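Local coordinates for nickel ABC transporter (Nickel-binding protein) (PDB 3T66), which probably serves as the substrate-binding component of an ABC importer, taking up nickel or peptides as other members of solute-binding protein family 5 do, at residues Q210-Y215 and E465-N470. Sequence-based numbering, arbitrary orientation.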
# COMPACT_ATOMS: atom_id res chain seq x y z
N GLN A 210 20.96 14.22 16.25
CA GLN A 210 21.58 12.87 16.18
C GLN A 210 21.16 12.05 14.93
O GLN A 210 21.66 10.94 14.70
CB GLN A 210 21.12 12.05 17.40
CG GLN A 210 22.12 11.74 18.54
CD GLN A 210 21.59 10.63 19.54
OE1 GLN A 210 20.56 9.96 19.31
NE2 GLN A 210 22.32 10.45 20.64
N ALA A 211 20.19 12.58 14.17
CA ALA A 211 19.64 11.98 12.93
C ALA A 211 19.33 13.11 11.95
O ALA A 211 19.11 14.25 12.38
CB ALA A 211 18.41 11.22 13.25
N ASP A 212 19.32 12.81 10.65
CA ASP A 212 18.99 13.83 9.66
C ASP A 212 17.59 13.65 9.15
O ASP A 212 16.91 14.63 8.85
CB ASP A 212 19.90 13.78 8.46
CG ASP A 212 21.31 13.45 8.82
OD1 ASP A 212 21.91 14.21 9.61
OD2 ASP A 212 21.81 12.43 8.29
N ILE A 213 17.19 12.39 9.02
CA ILE A 213 15.87 12.02 8.52
C ILE A 213 15.26 10.98 9.45
O ILE A 213 15.91 10.01 9.83
CB ILE A 213 15.98 11.45 7.06
CG1 ILE A 213 16.79 12.39 6.15
CG2 ILE A 213 14.59 11.15 6.44
CD1 ILE A 213 17.27 11.72 4.88
N VAL A 214 14.01 11.19 9.84
CA VAL A 214 13.35 10.21 10.70
C VAL A 214 12.05 9.79 10.01
O VAL A 214 11.33 10.61 9.48
CB VAL A 214 13.09 10.78 12.14
N TYR A 215 11.79 8.49 9.97
CA TYR A 215 10.53 8.00 9.41
C TYR A 215 9.46 7.78 10.48
O TYR A 215 9.70 7.07 11.45
CB TYR A 215 10.79 6.68 8.67
CG TYR A 215 9.86 6.40 7.49
CD1 TYR A 215 10.17 6.86 6.22
CD2 TYR A 215 8.71 5.63 7.64
CE1 TYR A 215 9.35 6.61 5.13
CE2 TYR A 215 7.87 5.36 6.53
CZ TYR A 215 8.21 5.86 5.28
OH TYR A 215 7.43 5.62 4.13
N GLU A 465 15.85 20.32 7.17
CA GLU A 465 15.55 20.91 5.85
C GLU A 465 16.80 21.45 5.23
O GLU A 465 16.89 21.57 4.02
CB GLU A 465 14.48 22.04 5.91
N ASN A 466 17.78 21.74 6.08
CA ASN A 466 18.94 22.54 5.68
C ASN A 466 20.16 21.70 5.37
O ASN A 466 21.10 22.16 4.74
CB ASN A 466 19.25 23.62 6.75
CG ASN A 466 18.10 24.71 6.88
OD1 ASN A 466 18.30 25.75 7.50
ND2 ASN A 466 16.91 24.44 6.28
N LYS A 467 20.13 20.45 5.81
CA LYS A 467 21.17 19.53 5.44
C LYS A 467 20.77 18.71 4.22
O LYS A 467 21.61 18.48 3.34
CB LYS A 467 21.52 18.60 6.61
CG LYS A 467 22.70 17.68 6.31
CD LYS A 467 22.99 16.68 7.43
CE LYS A 467 24.31 15.99 7.22
NZ LYS A 467 24.43 14.79 8.10
N VAL A 468 19.50 18.31 4.16
CA VAL A 468 19.07 17.21 3.32
C VAL A 468 18.34 17.72 2.11
O VAL A 468 17.42 18.50 2.24
CB VAL A 468 18.14 16.26 4.12
CG1 VAL A 468 17.41 15.31 3.21
CG2 VAL A 468 18.91 15.49 5.12
N LYS A 469 18.75 17.28 0.92
CA LYS A 469 18.19 17.81 -0.34
C LYS A 469 17.58 16.68 -1.10
O LYS A 469 18.18 15.62 -1.13
CB LYS A 469 19.27 18.48 -1.21
N ASN A 470 16.41 16.89 -1.70
CA ASN A 470 15.82 15.87 -2.58
C ASN A 470 15.30 14.66 -1.88
O ASN A 470 15.21 13.59 -2.46
CB ASN A 470 16.83 15.36 -3.57
CG ASN A 470 17.43 16.44 -4.38
OD1 ASN A 470 16.85 17.49 -4.54
ND2 ASN A 470 18.60 16.18 -4.94
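Lys-467 reaches over to Asp-212 and closes a salt bridge, its NZ 3.0 Å from Asp-212 OD1. The ammonium group does not arrive within the carboxylate plane but from above it, 49° out. Its whole chain is stretched, with CG opposite the backbone N (chi1 -175°) and every later torsion near trans, which carries the charge the full length of the side chain and lays CD over the carboxylate as well, 3.5 Å from Asp-212 OD1. NZ has a second acceptor, the carbonyl O of His-14, so two bonds grip the lysine end.

Next to this charged pair the contact turns apolar. Val-468 uses both branches: CG2 touches both Asp-212 and Ile-213, 3.9 Å from Asp-212 CB and equally far from Ile-213 CG1, while CG1 lies 4.0 Å from Ile-213 CD1. With chi2 at 163° the CG1 arm of Ile-213 runs out straight, and CG1 and CD1 both reach the valine methyls although the CB bond does not aim at them.

Farther out, Asp-464 OD1 accepts hydrogen bonds from the backbone N of both Asn-466 and Lys-467, holding the turn from which the lysine departs. Backbone hydrogen bonds with His-16 and Asp-464 fix Asp-212 just ahead of strand 213-215. The turn follows strand 451-464, antiparallel to strand 213-215; strand 14-19 runs parallel to 213-215, and Ile-15 and Tyr-463 from these two neighbours each pack against both Ile-213 and Val-468.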